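PDB 6R2J: Endoglucanase(Endo-1,4-beta-glucanase)protein from Pseudomonas stutzeri, which probably hydrolyses beta-1,4-glycosidic bonds in cellulose-like glucans as a family 5 endoglucanase, and is captured here with cellobiose bound. Local coordinates for residues A12-A24 with C277-W289. Sequence-based numbering, arbitrary orientation.
Sequences ALHGVNISGAGFA and CVPSAYWAGGPGW
Gly15 and Asn17 alternate with Ser280, Tyr282 and Gly285 in a parallel-strand ladder of backbone hydrogen bonds that joins the first strand of the TIM barrel, 14-18, to the last, 280-285, and so closes the barrel. Gly15 N binds Ser280 O and Gly15 O receives Tyr282 N; Asn17 N then donates to Tyr282 O at 2.7 Å, Gly285 N to Asn17 O, and Ser19 N to Gly285 O. Between Val16 and Ile18 the register slips by one residue, a beta bulge beside the cis peptide that joins Trp283 to Ala284.

Polar side chains add to the ladder. His14 ND1 and Ser280 OG share a hydrogen bond of 2.7 Å near the imidazole plane, and a water bridges that hydroxyl to Gly15 O. Asn17 holds its CG beside the backbone N (chi1 -72°), which lets amide and main-chain N share one acceptor: ND2 reaches Tyr282 O at 3.0 Å from above the carbonyl plane. Its OD1 accepts a hydrogen bond from Arg56 NH1, and ND2 also donates to Gly251 O. The amide crosses the Trp283 indole, Asn17 CG lying 3.5 Å from Trp283 CE3. Ser19 OG donates to Pro287 O at 2.6 Å.

Apolar contacts flank the ladder. Leu13 CD2 rests on Pro279 CB at 4.0 Å, and beyond the strands the edge of Phe23 points at the face of Trp289, planes 66° apart, in a T-shaped stack.

Tyr282 O thus takes two donors from Asn17, and Gly285 O takes Ser19 N from across the seam and Trp289 NE1 from its own segment, on opposite faces. These doubly gripped carbonyls flank the register shift, probably holding the chain firmly where regular pairing breaks.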
ATOM      1  N   ALA A  12      -3.722  -6.891  13.440  1.00 10.00           N
ATOM      2  CA  ALA A  12      -3.485  -5.481  13.095  1.00  8.97           C
ATOM      3  C   ALA A  12      -3.884  -5.322  11.634  1.00  9.36           C
ATOM      4  O   ALA A  12      -3.067  -5.492  10.730  1.00  9.03           O
ATOM      5  CB  ALA A  12      -2.038  -5.061  13.314  1.00  8.89           C
ATOM      6  N   LEU A  13      -5.170  -5.007  11.401  1.00  9.72           N
ATOM      7  CA  LEU A  13      -5.719  -4.937  10.057  1.00  8.97           C
ATOM      8  C   LEU A  13      -5.567  -3.551   9.453  1.00  8.79           C
ATOM      9  O   LEU A  13      -5.272  -3.432   8.260  1.00  8.38           O
ATOM     10  CB  LEU A  13      -7.207  -5.282  10.079  1.00  9.38           C
ATOM     11  CG  LEU A  13      -7.660  -6.717  10.341  1.00  9.75           C
ATOM     12  CD1 LEU A  13      -9.216  -6.745  10.268  1.00 10.35           C
ATOM     13  CD2 LEU A  13      -7.071  -7.732   9.343  1.00 11.62           C
ATOM     14  N   HIS A  14      -5.762  -2.499  10.249  1.00  8.50           N
ATOM     15  CA  HIS A  14      -5.935  -1.147   9.730  1.00  9.44           C
ATOM     16  C   HIS A  14      -4.745  -0.283  10.089  1.00 10.26           C
ATOM     17  O   HIS A  14      -4.499   0.020  11.270  1.00 11.20           O
ATOM     18  CB  HIS A  14      -7.245  -0.553  10.215  1.00 10.82           C
ATOM     19  CG  HIS A  14      -8.426  -1.358   9.790  1.00 10.75           C
ATOM     20  ND1 HIS A  14      -8.628  -1.719   8.478  1.00 10.09           N
ATOM     21  CD2 HIS A  14      -9.411  -1.952  10.500  1.00 10.74           C
ATOM     22  CE1 HIS A  14      -9.709  -2.472   8.392  1.00  9.88           C
ATOM     23  NE2 HIS A  14     -10.212  -2.611   9.603  1.00 10.53           N
ATOM     24  N   GLY A  15      -3.998   0.076   9.053  1.00 10.05           N
ATOM     25  CA  GLY A  15      -2.738   0.735   9.221  1.00 10.39           C
ATOM     26  C   GLY A  15      -2.731   2.021   8.460  1.00  8.44           C
ATOM     27  O   GLY A  15      -3.807   2.567   8.171  1.00  8.09           O
ATOM     28  N   VAL A  16      -1.518   2.487   8.123  1.00  6.81           N
ATOM     29  CA  VAL A  16      -1.316   3.805   7.549  1.00  6.70           C
ATOM     30  C   VAL A  16      -0.227   3.738   6.500  1.00  7.33           C
ATOM     31  O   VAL A  16       0.781   3.058   6.676  1.00  8.20           O
ATOM     32  CB  VAL A  16      -0.915   4.842   8.625  1.00  9.08           C
ATOM     33  CG1 VAL A  16      -2.087   5.153   9.594  1.00 10.49           C
ATOM     34  CG2 VAL A  16       0.314   4.379   9.387  1.00 10.22           C
ATOM     35  N   ASN A  17      -0.404   4.499   5.435  1.00  6.61           N
ATOM     36  CA  ASN A  17       0.711   4.780   4.558  1.00  6.68           C
ATOM     37  C   ASN A  17       1.564   5.887   5.179  1.00  6.95           C
ATOM     38  O   ASN A  17       1.028   6.889   5.664  1.00  6.77           O
ATOM     39  CB  ASN A  17       0.197   5.246   3.208  1.00  6.55           C
ATOM     40  CG  ASN A  17      -0.422   4.137   2.403  1.00  6.66           C
ATOM     41  OD1 ASN A  17       0.286   3.426   1.687  1.00  8.41           O
ATOM     42  ND2 ASN A  17      -1.745   4.016   2.459  1.00  7.19           N
ATOM     43  N   ILE A  18       2.895   5.725   5.105  1.00  6.80           N
ATOM     44  CA  ILE A  18       3.848   6.660   5.701  1.00  6.71           C
ATOM     45  C   ILE A  18       4.766   7.264   4.642  1.00  7.47           C
ATOM     46  O   ILE A  18       5.436   6.524   3.896  1.00  7.17           O
ATOM     47  CB  ILE A  18       4.651   5.987   6.826  1.00  7.80           C
ATOM     48  CG1 ILE A  18       3.695   5.562   7.958  1.00  9.05           C
ATOM     49  CG2 ILE A  18       5.724   6.938   7.364  1.00  8.34           C
ATOM     50  CD1 ILE A  18       3.091   6.715   8.825  1.00  8.25           C
ATOM     51  N   SER A  19       4.801   8.604   4.583  1.00  7.67           N
ATOM     52  CA  SER A  19       5.592   9.394   3.659  1.00  8.76           C
ATOM     53  C   SER A  19       7.073   9.288   4.034  1.00  8.92           C
ATOM     54  O   SER A  19       7.416   8.862   5.153  1.00  9.19           O
ATOM     55  CB  SER A  19       5.084  10.841   3.643  1.00  9.12           C
ATOM     56  OG  SER A  19       5.053  11.309   4.948  1.00  9.90           O
ATOM     57  N   GLY A  20       7.966   9.767   3.126  1.00  7.49           N
ATOM     58  CA  GLY A  20       7.616  10.480   1.885  1.00  6.36           C
ATOM     59  C   GLY A  20       8.675  10.183   0.843  1.00  7.87           C
ATOM     60  O   GLY A  20       9.083  11.051   0.116  1.00  8.84           O
ATOM     61  N   ALA A  21       9.134   8.926   0.766  1.00  9.28           N
ATOM     62  CA  ALA A  21      10.240   8.500  -0.101  1.00  8.62           C
ATOM     63  C   ALA A  21       9.856   8.434  -1.578  1.00  7.32           C
ATOM     64  O   ALA A  21      10.752   8.321  -2.427  1.00  7.43           O
ATOM     65  CB  ALA A  21      10.762   7.128   0.365  1.00  9.50           C
ATOM     66  N   GLY A  22       8.564   8.486  -1.887  1.00  6.89           N
ATOM     67  CA  GLY A  22       8.089   8.567  -3.239  1.00  7.98           C
ATOM     68  C   GLY A  22       7.638   9.937  -3.667  1.00  8.91           C
ATOM     69  O   GLY A  22       7.067  10.063  -4.755  1.00  9.98           O
ATOM     70  N   PHE A  23       7.864  10.954  -2.852  1.00  9.76           N
ATOM     71  CA  PHE A  23       7.470  12.314  -3.175  1.00 11.09           C
ATOM     72  C   PHE A  23       8.232  12.839  -4.398  1.00 10.55           C
ATOM     73  O   PHE A  23       9.389  12.471  -4.648  1.00  9.32           O
ATOM     74  CB  PHE A  23       7.837  13.210  -1.980  1.00 12.56           C
ATOM     75  CG  PHE A  23       6.799  13.274  -0.873  1.00 11.59           C
ATOM     76  CD1 PHE A  23       5.943  12.207  -0.614  1.00 12.21           C
ATOM     77  CD2 PHE A  23       6.686  14.430  -0.098  1.00 10.63           C
ATOM     78  CE1 PHE A  23       4.988  12.298   0.402  1.00 12.64           C
ATOM     79  CE2 PHE A  23       5.724  14.549   0.885  1.00 10.87           C
ATOM     80  CZ  PHE A  23       4.871  13.482   1.158  1.00 10.90           C
ATOM     81  N   ALA A  24       7.580  13.756  -5.114  1.00 11.65           N
ATOM     82  CA  ALA A  24       8.171  14.467  -6.251  1.00 10.73           C
ATOM     83  C   ALA A  24       8.827  13.474  -7.215  1.00 10.17           C
ATOM     84  O   ALA A  24      10.011  13.603  -7.539  1.00 10.60           O
ATOM     85  CB  ALA A  24       9.155  15.521  -5.779  1.00  9.37           C
ATOM     86  N   CYS A 277     -12.601  -9.235   7.695  1.00 13.60           N
ATOM     87  CA  CYS A 277     -11.192  -9.368   8.171  1.00 12.15           C
ATOM     88  C   CYS A 277     -10.214  -8.940   7.062  1.00  9.70           C
ATOM     89  O   CYS A 277      -9.201  -9.625   6.878  1.00  9.04           O
ATOM     90  CB  CYS A 277     -10.870 -10.795   8.607  1.00 13.84           C
ATOM     91  SG  CYS A 277     -11.817 -11.392  10.034  1.00 15.81           S
ATOM     92  N   VAL A 278     -10.496  -7.832   6.369  1.00  9.52           N
ATOM     93  CA  VAL A 278      -9.687  -7.338   5.251  1.00 10.12           C
ATOM     94  C   VAL A 278      -8.899  -6.121   5.755  1.00 10.82           C
ATOM     95  O   VAL A 278      -9.518  -5.177   6.275  1.00 10.50           O
ATOM     96  CB  VAL A 278     -10.542  -6.974   4.027  1.00 11.22           C
ATOM     97  CG1 VAL A 278      -9.756  -6.115   3.082  1.00 13.14           C
ATOM     98  CG2 VAL A 278     -11.049  -8.256   3.357  1.00  9.23           C
ATOM     99  N   PRO A 279      -7.568  -6.151   5.700  1.00  9.96           N
ATOM    100  CA  PRO A 279      -6.781  -5.015   6.175  1.00  9.34           C
ATOM    101  C   PRO A 279      -6.793  -3.868   5.167  1.00 10.29           C
ATOM    102  O   PRO A 279      -7.242  -3.991   4.019  1.00 10.39           O
ATOM    103  CB  PRO A 279      -5.384  -5.611   6.370  1.00  9.27           C
ATOM    104  CG  PRO A 279      -5.306  -6.770   5.370  1.00  9.33           C
ATOM    105  CD  PRO A 279      -6.735  -7.290   5.247  1.00  9.57           C
ATOM    106  N   SER A 280      -6.304  -2.722   5.637  1.00  9.57           N
ATOM    107  CA  SER A 280      -6.354  -1.486   4.878  1.00  7.69           C
ATOM    108  C   SER A 280      -5.199  -0.609   5.319  1.00  8.08           C
ATOM    109  O   SER A 280      -4.627  -0.813   6.387  1.00 10.13           O
ATOM    110  CB  SER A 280      -7.649  -0.722   5.169  1.00  8.07           C
ATOM    111  OG  SER A 280      -7.634  -0.139   6.474  1.00  6.85           O
ATOM    112  N   ALA A 281      -4.881   0.397   4.509  1.00  7.84           N
ATOM    113  CA  ALA A 281      -3.896   1.402   4.882  1.00  5.55           C
ATOM    114  C   ALA A 281      -4.429   2.766   4.478  1.00  5.49           C
ATOM    115  O   ALA A 281      -4.774   2.993   3.315  1.00  6.97           O
ATOM    116  CB  ALA A 281      -2.524   1.110   4.249  1.00  6.66           C
ATOM    117  N   TYR A 282      -4.549   3.642   5.473  1.00  6.39           N
ATOM    118  CA  TYR A 282      -4.984   5.005   5.263  1.00  6.57           C
ATOM    119  C   TYR A 282      -3.926   5.790   4.511  1.00  7.19           C
ATOM    120  O   TYR A 282      -2.741   5.653   4.786  1.00  8.26           O
ATOM    121  CB  TYR A 282      -5.211   5.678   6.628  1.00  8.09           C
ATOM    122  CG  TYR A 282      -5.812   7.043   6.463  1.00  8.30           C
ATOM    123  CD1 TYR A 282      -7.163   7.183   6.366  1.00  8.07           C
ATOM    124  CD2 TYR A 282      -5.028   8.174   6.342  1.00  8.31           C
ATOM    125  CE1 TYR A 282      -7.727   8.385   6.193  1.00  7.69           C
ATOM    126  CE2 TYR A 282      -5.582   9.375   6.126  1.00  7.46           C
ATOM    127  CZ  TYR A 282      -6.947   9.473   6.052  1.00  7.58           C
ATOM    128  OH  TYR A 282      -7.557  10.663   5.811  1.00  9.33           O
ATOM    129  N   TRP A 283      -4.367   6.677   3.609  1.00  7.36           N
ATOM    130  CA  TRP A 283      -3.491   7.604   2.894  1.00  7.86           C
ATOM    131  C   TRP A 283      -3.737   9.037   3.366  1.00  7.77           C
ATOM    132  O   TRP A 283      -4.770   9.622   3.011  1.00  8.20           O
ATOM    133  CB  TRP A 283      -3.799   7.525   1.401  1.00  9.62           C
ATOM    134  CG  TRP A 283      -2.805   8.382   0.620  1.00  9.83           C
ATOM    135  CD1 TRP A 283      -2.909   9.724   0.296  1.00  9.75           C
ATOM    136  CD2 TRP A 283      -1.540   7.948   0.109  1.00  9.31           C
ATOM    137  NE1 TRP A 283      -1.775  10.132  -0.374  1.00  8.97           N
ATOM    138  CE2 TRP A 283      -0.924   9.064  -0.500  1.00  9.70           C
ATOM    139  CE3 TRP A 283      -0.864   6.726   0.120  1.00  8.41           C
ATOM    140  CZ2 TRP A 283       0.333   8.970  -1.101  1.00 10.29           C
ATOM    141  CZ3 TRP A 283       0.333   6.639  -0.492  1.00  8.48           C
ATOM    142  CH2 TRP A 283       0.940   7.749  -1.071  1.00  9.55           C
ATOM    143  N   ALA A 284      -2.801   9.632   4.123  1.00  8.19           N
ATOM    144  CA  ALA A 284      -1.515   9.050   4.505  1.00  7.72           C
ATOM    145  C   ALA A 284      -1.056   9.793   5.733  1.00  7.06           C
ATOM    146  O   ALA A 284      -1.541  10.893   5.957  1.00  7.27           O
ATOM    147  CB  ALA A 284      -0.494   9.226   3.399  1.00  8.02           C
ATOM    148  N   GLY A 285      -0.086   9.233   6.476  1.00  6.66           N
ATOM    149  CA  GLY A 285       0.612   9.950   7.541  1.00  7.17           C
ATOM    150  C   GLY A 285       2.098  10.149   7.264  1.00  8.73           C
ATOM    151  O   GLY A 285       2.575   9.835   6.163  1.00  9.60           O
ATOM    152  N   GLY A 286       2.847  10.660   8.235  1.00  8.88           N
ATOM    153  CA  GLY A 286       4.280  10.802   8.061  1.00  7.89           C
ATOM    154  C   GLY A 286       4.751  12.226   7.833  1.00  8.24           C
ATOM    155  O   GLY A 286       3.952  13.177   7.898  1.00 10.47           O
ATOM    156  N   PRO A 287       6.041  12.400   7.528  1.00  9.09           N
ATOM    157  CA  PRO A 287       6.567  13.754   7.317  1.00  7.83           C
ATOM    158  C   PRO A 287       6.265  14.363   5.949  1.00  8.73           C
ATOM    159  O   PRO A 287       6.050  13.679   4.950  1.00  8.83           O
ATOM    160  CB  PRO A 287       8.078  13.576   7.472  1.00  6.94           C
ATOM    161  CG  PRO A 287       8.313  12.205   6.920  1.00  7.95           C
ATOM    162  CD  PRO A 287       7.115  11.387   7.419  1.00  8.35           C
ATOM    163  N   GLY A 288       6.262  15.700   5.947  1.00  8.58           N
ATOM    164  CA  GLY A 288       6.186  16.456   4.732  1.00  8.26           C
ATOM    165  C   GLY A 288       4.816  16.732   4.170  1.00  9.29           C
ATOM    166  O   GLY A 288       4.741  17.243   3.051  1.00 11.16           O
ATOM    167  N   TRP A 289       3.736  16.455   4.897  1.00  9.53           N
ATOM    168  CA  TRP A 289       2.401  16.664   4.352  1.00 11.96           C
ATOM    169  C   TRP A 289       1.798  18.045   4.635  1.00 11.29           C
ATOM    170  O   TRP A 289       0.703  18.351   4.118  1.00 11.91           O
ATOM    171  CB  TRP A 289       1.461  15.617   4.923  1.00 12.56           C
ATOM    172  CG  TRP A 289       1.664  14.248   4.397  1.00 10.40           C
ATOM    173  CD1 TRP A 289       2.039  13.148   5.105  1.00  9.70           C
ATOM    174  CD2 TRP A 289       1.443  13.809   3.055  1.00 10.33           C
ATOM    175  NE1 TRP A 289       2.095  12.056   4.278  1.00  8.50           N
ATOM    176  CE2 TRP A 289       1.727  12.438   3.016  1.00  9.24           C
ATOM    177  CE3 TRP A 289       1.040  14.452   1.881  1.00  9.71           C
ATOM    178  CZ2 TRP A 289       1.625  11.694   1.864  1.00 10.22           C
ATOM    179  CZ3 TRP A 289       0.953  13.708   0.723  1.00 10.43           C
ATOM    180  CH2 TRP A 289       1.234  12.343   0.730  1.00 10.76           C
TER
HETATM  181  O   HOH W   1      -6.489   1.982   7.823  1.00  8.84           O